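Local coordinates for protein beta-1,3-glucosyltransferase (Paecilomyces sp. J18, PDB 5JVV) that is a fungal carbohydrate-active enzyme, probably of the family 16 type, built on a curved beta-sandwich, at residues A[119-131]-A[251-263]. Residues are numbered along the deposited sequence; the frame is centred on the assembly and turned at random. Where two conformers were deposited one is given.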
ATOM      1  N   ILE A 119      -3.633  -3.630   0.706  1.00  7.32           N
ATOM      2  CA  ILE A 119      -2.691  -4.720   0.953  1.00  7.48           C
ATOM      3  C   ILE A 119      -1.565  -4.299   1.900  1.00  9.98           C
ATOM      4  O   ILE A 119      -1.264  -5.006   2.873  1.00  9.17           O
ATOM      5  CB  ILE A 119      -2.102  -5.240  -0.364  1.00  8.29           C
ATOM      6  CG1 ILE A 119      -3.231  -5.746  -1.274  1.00  8.76           C
ATOM      7  CG2 ILE A 119      -1.103  -6.372  -0.099  1.00  9.26           C
ATOM      8  CD1 ILE A 119      -2.757  -6.059  -2.692  1.00 10.75           C
ATOM      9  N   ILE A 120      -0.951  -3.157   1.595  1.00 10.02           N
ATOM     10  CA  ILE A 120       0.000  -2.501   2.483  1.00  7.95           C
ATOM     11  C   ILE A 120      -0.538  -1.108   2.743  1.00  9.30           C
ATOM     12  O   ILE A 120      -0.824  -0.356   1.804  1.00  9.31           O
ATOM     13  CB  ILE A 120       1.396  -2.362   1.855  1.00  8.43           C
ATOM     14  CG1 ILE A 120       1.934  -3.722   1.416  1.00 10.25           C
ATOM     15  CG2 ILE A 120       2.354  -1.705   2.854  1.00 12.90           C
ATOM     16  CD1 ILE A 120       3.223  -3.620   0.594  1.00  8.54           C
ATOM     17  N   GLU A 121      -0.718  -0.759   4.010  1.00  8.63           N
ATOM     18  CA  GLU A 121      -1.146   0.602   4.338  1.00 10.44           C
ATOM     19  C   GLU A 121      -0.761   0.964   5.760  1.00 10.44           C
ATOM     20  O   GLU A 121      -0.779   0.129   6.653  1.00 11.09           O
ATOM     21  CB  GLU A 121      -2.652   0.815   4.101  1.00 15.63           C
ATOM     22  CG  GLU A 121      -3.045   2.304   4.078  1.00 17.12           C
ATOM     23  CD  GLU A 121      -4.261   2.600   3.230  1.00 28.78           C
ATOM     24  OE1 GLU A 121      -4.511   1.850   2.263  1.00 30.00           O
ATOM     25  OE2 GLU A 121      -4.958   3.606   3.512  1.00 19.79           O
ATOM     26  N   GLY A 122      -0.397   2.223   5.965  1.00  8.69           N
ATOM     27  CA  GLY A 122      -0.053   2.689   7.294  1.00  9.45           C
ATOM     28  C   GLY A 122       0.163   4.178   7.264  1.00  9.71           C
ATOM     29  O   GLY A 122       0.163   4.781   6.189  1.00  9.14           O
ATOM     30  N   VAL A 123       0.358   4.773   8.439  1.00  7.31           N
ATOM     31  CA  VAL A 123       0.582   6.207   8.539  1.00  7.55           C
ATOM     32  C   VAL A 123       1.653   6.510   9.555  1.00  8.52           C
ATOM     33  O   VAL A 123       1.855   5.750  10.520  1.00  9.92           O
ATOM     34  CB  VAL A 123      -0.718   6.956   8.949  1.00 10.61           C
ATOM     35  CG1 VAL A 123      -1.783   6.812   7.878  1.00  8.55           C
ATOM     36  CG2 VAL A 123      -1.240   6.438  10.305  1.00 12.24           C
ATOM     37  N   ASN A 124       2.343   7.626   9.326  1.00  8.42           N
ATOM     38  CA  ASN A 124       3.290   8.162  10.288  1.00  8.93           C
ATOM     39  C   ASN A 124       4.317   7.116  10.699  1.00 11.24           C
ATOM     40  O   ASN A 124       4.855   6.430   9.836  1.00 10.13           O
ATOM     41  CB  ASN A 124       2.513   8.769  11.452  1.00 10.21           C
ATOM     42  CG  ASN A 124       1.562   9.845  10.977  1.00  9.05           C
ATOM     43  OD1 ASN A 124       1.939  10.685  10.137  1.00 10.91           O
ATOM     44  ND2 ASN A 124       0.324   9.817  11.462  1.00  9.91           N
ATOM     45  N   THR A 125       4.586   6.969  11.991  1.00 10.41           N
ATOM     46  CA  THR A 125       5.665   6.087  12.436  1.00 10.10           C
ATOM     47  C   THR A 125       5.221   4.655  12.735  1.00  9.81           C
ATOM     48  O   THR A 125       5.895   3.930  13.479  1.00 13.17           O
ATOM     49  CB  THR A 125       6.366   6.667  13.666  1.00 10.21           C
ATOM     50  OG1 THR A 125       5.392   6.868  14.696  1.00 11.73           O
ATOM     51  CG2 THR A 125       7.026   8.004  13.327  1.00 15.89           C
ATOM     52  N   GLN A 126       4.100   4.249  12.143  1.00  9.02           N
ATOM     53  CA  GLN A 126       3.593   2.884  12.260  1.00 11.55           C
ATOM     54  C   GLN A 126       4.690   1.866  11.950  1.00 12.09           C
ATOM     55  O   GLN A 126       5.533   2.102  11.090  1.00 10.66           O
ATOM     56  CB  GLN A 126       2.450   2.726  11.269  1.00 13.30           C
ATOM     57  CG  GLN A 126       1.658   1.457  11.386  1.00 17.20           C
ATOM     58  CD  GLN A 126       0.399   1.532  10.568  1.00 12.11           C
ATOM     59  OE1 GLN A 126      -0.266   2.579  10.514  1.00  9.81           O
ATOM     60  NE2 GLN A 126       0.055   0.432   9.920  1.00 12.26           N
ATOM     61  N   SER A 127       4.673   0.728  12.645  1.00 11.88           N
ATOM     62  CA  SER A 127       5.724  -0.273  12.481  1.00 13.99           C
ATOM     63  C   SER A 127       5.222  -1.630  11.992  1.00 12.21           C
ATOM     64  O   SER A 127       6.027  -2.465  11.554  1.00 17.03           O
ATOM     65  CB  SER A 127       6.496  -0.452  13.789  1.00 19.79           C
ATOM     66  OG  SER A 127       5.620  -0.814  14.835  1.00 26.81           O
ATOM     67  N   GLN A 128       3.918  -1.861  12.085  1.00 12.38           N
ATOM     68  CA  GLN A 128       3.338  -3.123  11.623  1.00 13.79           C
ATOM     69  C   GLN A 128       2.274  -2.821  10.577  1.00 16.33           C
ATOM     70  O   GLN A 128       1.544  -1.843  10.708  1.00 16.62           O
ATOM     71  CB  GLN A 128       2.748  -3.912  12.804  1.00 19.21           C
ATOM     72  CG  GLN A 128       3.799  -4.376  13.820  1.00 26.99           C
ATOM     73  CD  GLN A 128       3.207  -5.019  15.069  1.00 32.87           C
ATOM     74  OE1 GLN A 128       3.557  -4.650  16.192  1.00 34.80           O
ATOM     75  NE2 GLN A 128       2.328  -5.996  14.880  1.00 27.10           N
ATOM     76  N   ASN A 129       2.180  -3.647   9.540  1.00 10.43           N
ATOM     77  CA  ASN A 129       1.230  -3.384   8.456  1.00 10.08           C
ATOM     78  C   ASN A 129      -0.217  -3.434   8.917  1.00 10.81           C
ATOM     79  O   ASN A 129      -0.555  -4.173   9.840  1.00 12.58           O
ATOM     80  CB  ASN A 129       1.428  -4.401   7.329  1.00 11.60           C
ATOM     81  CG  ASN A 129       0.637  -4.054   6.070  1.00 11.28           C
ATOM     82  OD1 ASN A 129       0.406  -2.876   5.770  1.00 15.14           O
ATOM     83  ND2 ASN A 129       0.224  -5.075   5.330  1.00  8.97           N
ATOM     84  N   THR A 130      -1.061  -2.625   8.285  1.00  9.56           N
ATOM     85  CA  THR A 130      -2.500  -2.782   8.478  0.56 11.64           C
ATOM     86  C   THR A 130      -3.154  -3.102   7.152  1.00 14.89           C
ATOM     87  O   THR A 130      -3.145  -2.324   6.205  1.00 16.81           O
ATOM     88  CB  THR A 130      -3.196  -1.580   9.164  0.56 12.81           C
ATOM     89  OG1 THR A 130      -2.873  -0.365   8.479  0.56 12.57           O
ATOM     90  CG2 THR A 130      -2.768  -1.473  10.617  0.56 12.35           C
ATOM     91  N   MET A 131      -3.699  -4.312   7.090  1.00  9.84           N
ATOM     92  CA  MET A 131      -4.435  -4.773   5.918  1.00 11.34           C
ATOM     93  C   MET A 131      -5.890  -4.423   6.156  1.00 12.77           C
ATOM     94  O   MET A 131      -6.416  -4.673   7.242  1.00 12.14           O
ATOM     95  CB  MET A 131      -4.289  -6.291   5.767  1.00  8.87           C
ATOM     96  CG  MET A 131      -2.840  -6.726   5.492  1.00  8.48           C
ATOM     97  SD  MET A 131      -2.567  -8.475   5.803  1.00 11.41           S
ATOM     98  CE  MET A 131      -2.544  -8.454   7.600  1.00 13.94           C
ATOM     99  N   TRP A 251      -6.405  10.337   7.045  1.00  9.75           N
ATOM    100  CA  TRP A 251      -5.962   9.410   8.076  1.00  9.75           C
ATOM    101  C   TRP A 251      -4.708   9.927   8.770  1.00  9.54           C
ATOM    102  O   TRP A 251      -4.770  10.269   9.950  1.00 11.05           O
ATOM    103  CB  TRP A 251      -5.755   7.998   7.503  1.00 11.70           C
ATOM    104  CG  TRP A 251      -5.389   6.969   8.545  1.00  9.76           C
ATOM    105  CD1 TRP A 251      -5.410   7.127   9.904  1.00 12.61           C
ATOM    106  CD2 TRP A 251      -4.953   5.620   8.307  1.00 12.79           C
ATOM    107  NE1 TRP A 251      -4.999   5.969  10.520  1.00 14.80           N
ATOM    108  CE2 TRP A 251      -4.712   5.032   9.565  1.00 18.06           C
ATOM    109  CE3 TRP A 251      -4.712   4.868   7.152  1.00 15.11           C
ATOM    110  CZ2 TRP A 251      -4.254   3.713   9.703  1.00 18.83           C
ATOM    111  CZ3 TRP A 251      -4.263   3.563   7.287  1.00 19.69           C
ATOM    112  CH2 TRP A 251      -4.039   2.999   8.554  1.00 19.38           C
ATOM    113  N   ALA A 252      -3.584   9.995   8.049  1.00  8.03           N
ATOM    114  CA  ALA A 252      -2.314  10.376   8.665  1.00  8.78           C
ATOM    115  C   ALA A 252      -2.409  11.703   9.420  1.00  7.45           C
ATOM    116  O   ALA A 252      -1.848  11.837  10.513  1.00  8.37           O
ATOM    117  CB  ALA A 252      -1.185  10.443   7.620  1.00  9.43           C
ATOM    118  N   GLY A 253      -3.104  12.672   8.821  1.00  8.68           N
ATOM    119  CA  GLY A 253      -3.261  13.998   9.401  1.00  7.42           C
ATOM    120  C   GLY A 253      -4.125  14.050  10.650  1.00 10.63           C
ATOM    121  O   GLY A 253      -3.895  14.868  11.534  1.00 12.17           O
ATOM    122  N   SER A 254      -5.113  13.168  10.738  1.00 11.21           N
ATOM    123  CA  SER A 254      -6.033  13.202  11.872  1.00 11.62           C
ATOM    124  C   SER A 254      -5.477  12.493  13.108  1.00 11.30           C
ATOM    125  O   SER A 254      -5.795  12.879  14.235  1.00 10.35           O
ATOM    126  CB  SER A 254      -7.396  12.628  11.481  1.00 11.81           C
ATOM    127  OG  SER A 254      -7.281  11.267  11.130  1.00 17.93           O
ATOM    128  N   VAL A 255      -4.650  11.468  12.910  1.00  9.12           N
ATOM    129  CA  VAL A 255      -4.082  10.717  14.041  1.00  8.06           C
ATOM    130  C   VAL A 255      -2.645  11.130  14.366  1.00  9.77           C
ATOM    131  O   VAL A 255      -2.051  10.655  15.339  1.00 10.62           O
ATOM    132  CB  VAL A 255      -4.183   9.185  13.835  1.00  7.89           C
ATOM    133  CG1 VAL A 255      -5.652   8.779  13.621  1.00 11.93           C
ATOM    134  CG2 VAL A 255      -3.305   8.728  12.657  1.00  7.95           C
ATOM    135  N   TYR A 256      -2.100  12.036  13.562  1.00 10.42           N
ATOM    136  CA  TYR A 256      -0.746  12.550  13.756  1.00 10.00           C
ATOM    137  C   TYR A 256      -0.553  13.057  15.185  1.00 11.39           C
ATOM    138  O   TYR A 256      -1.348  13.863  15.681  1.00 11.39           O
ATOM    139  CB  TYR A 256      -0.500  13.701  12.767  1.00  8.51           C
ATOM    140  CG  TYR A 256       0.883  14.324  12.830  1.00  9.08           C
ATOM    141  CD1 TYR A 256       1.167  15.333  13.738  1.00  7.73           C
ATOM    142  CD2 TYR A 256       1.890  13.931  11.954  1.00 11.93           C
ATOM    143  CE1 TYR A 256       2.418  15.914  13.799  1.00 10.98           C
ATOM    144  CE2 TYR A 256       3.151  14.517  12.005  1.00 12.71           C
ATOM    145  CZ  TYR A 256       3.396  15.510  12.922  1.00 11.72           C
ATOM    146  OH  TYR A 256       4.632  16.110  13.012  1.00 19.52           O
ATOM    147  N   GLY A 257       0.498  12.577  15.844  1.00  8.85           N
ATOM    148  CA  GLY A 257       0.867  13.067  17.158  1.00  9.04           C
ATOM    149  C   GLY A 257       0.394  12.180  18.299  1.00  9.82           C
ATOM    150  O   GLY A 257       0.771  12.413  19.451  1.00 11.26           O
ATOM    151  N   GLN A 258      -0.423  11.171  18.002  1.00 11.35           N
ATOM    152  CA  GLN A 258      -0.890  10.255  19.046  1.00 14.33           C
ATOM    153  C   GLN A 258      -0.025   9.005  19.097  1.00 13.38           C
ATOM    154  O   GLN A 258      -0.045   8.196  18.156  1.00 12.82           O
ATOM    155  CB  GLN A 258      -2.340   9.832  18.793  1.00 12.59           C
ATOM    156  CG  GLN A 258      -3.356  10.938  18.818  1.00 18.07           C
ATOM    157  CD  GLN A 258      -4.711  10.441  18.364  1.00 21.37           C
ATOM    158  OE1 GLN A 258      -5.179   9.380  18.797  1.00 26.21           O
ATOM    159  NE2 GLN A 258      -5.334  11.181  17.469  1.00 17.83           N
ATOM    160  N   SER A 259       0.739   8.853  20.181  1.00 13.36           N
ATOM    161  CA  SER A 259       1.581   7.670  20.379  1.00 14.69           C
ATOM    162  C   SER A 259       2.509   7.367  19.221  1.00 16.58           C
ATOM    163  O   SER A 259       2.808   6.202  18.943  1.00 17.82           O
ATOM    164  CB  SER A 259       0.710   6.447  20.642  1.00 20.06           C
ATOM    165  OG  SER A 259      -0.062   6.658  21.797  1.00 24.63           O
ATOM    166  N   ASP A 260       2.977   8.405  18.541  1.00 12.00           N
ATOM    167  CA  ASP A 260       3.799   8.176  17.368  1.00 11.53           C
ATOM    168  C   ASP A 260       5.108   8.951  17.399  1.00 12.72           C
ATOM    169  O   ASP A 260       5.908   8.850  16.470  1.00 11.34           O
ATOM    170  CB  ASP A 260       3.016   8.475  16.080  1.00  8.87           C
ATOM    171  CG  ASP A 260       2.536   9.904  15.994  1.00  8.69           C
ATOM    172  OD1 ASP A 260       2.860  10.722  16.884  1.00  9.45           O
ATOM    173  OD2 ASP A 260       1.830  10.206  15.004  1.00 11.69           O
ATOM    174  N   SER A 261       5.311   9.726  18.470  1.00 11.49           N
ATOM    175  CA  SER A 261       6.518  10.547  18.653  1.00  9.43           C
ATOM    176  C   SER A 261       6.602  11.710  17.663  1.00 13.19           C
ATOM    177  O   SER A 261       7.661  12.329  17.504  1.00 15.86           O
ATOM    178  CB  SER A 261       7.803   9.704  18.602  1.00 14.00           C
ATOM    179  OG  SER A 261       7.843   8.762  19.663  1.00 17.84           O
ATOM    180  N   CYS A 262       5.486  12.021  17.011  1.00  8.95           N
ATOM    181  CA  CYS A 262       5.466  13.118  16.048  1.00  9.74           C
ATOM    182  C   CYS A 262       5.084  14.417  16.745  1.00  9.58           C
ATOM    183  O   CYS A 262       4.122  14.457  17.508  1.00 11.53           O
ATOM    184  CB  CYS A 262       4.504  12.798  14.904  1.00  8.41           C
ATOM    185  SG  CYS A 262       4.989  11.352  13.929  1.00 10.56           S
ATOM    186  N   PRO A 263       5.856  15.490  16.499  1.00 10.58           N
ATOM    187  CA  PRO A 263       5.693  16.727  17.271  1.00 11.91           C
ATOM    188  C   PRO A 263       4.470  17.565  16.888  1.00 13.50           C
ATOM    189  O   PRO A 263       4.192  17.795  15.698  1.00 11.78           O
ATOM    190  CB  PRO A 263       6.976  17.500  16.950  1.00 15.42           C
ATOM    191  CG  PRO A 263       7.326  17.068  15.582  1.00 14.70           C
ATOM    192  CD  PRO A 263       6.958  15.590  15.523  1.00 13.53           C
TER
HETATM  193  O   HOH W   1       0.256   8.256  13.953  1.00 12.56           O
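Val123 packs on the indole of Trp251, joining the turn after strand 116-121 to helix 249-255. Its CG1 makes a CH-pi contact, 3.7 Å from the centroid of the five-membered ring and 23° off its normal. The same CG1 lies 3.7 Å from Ala252 CB. A chi1 of -64° puts CG1 anti to the carbonyl carbon, over the ring. It leaves CG2 between the backbone N and the carbonyl carbon, where it touches the indole at NE1 and CE2 and also meets Val255 CG2. At the ring edge, Glu121 CG lies 3.7 Å from Trp251 CZ3, and Glu121 OE2 also sits there. Glu121 ends a sequence that matches the ExDxxE motif of family 16, with a classic beta bulge at Ile119 and Ile120. Glu121 OE2 accepts a hydrogen bond from Trp101 NE1, and the Trp101 ring meets that of Trp251 edge-to-face.

Beside this tight apolar patch, buried Asn124 makes the polar link. Its ND2 donates to Ala252 O over 3.1 Å, almost straight at 177° and on a lone pair. The other N-H goes to a water 2.9 Å from Asn124 ND2, and that water donates to Asp260 OD2. OD1 accepts from Gly99 N, so the whole amide is engaged and its rotation fixed.

The side nearer solvent lies at Thr125 and Asp260, both partly exposed. Here Thr125 OG1 donates to Asp260 O (2.7 Å), again on a lone pair, and Thr125 CG2 lies beside Cys262 SG. The carboxylate of Asp260 works mainly within its own loop: OD1 accepts from Cys262 N in an Asx turn, and OD2 from Gly257 N. Cys262 is in turn tied to Cys98 by a disulfide.

Val123 thus probably governs how the loop sits on the helix, while Asn124 and Thr125, bonded to backbone carbonyls, likely fix how the two loops meet.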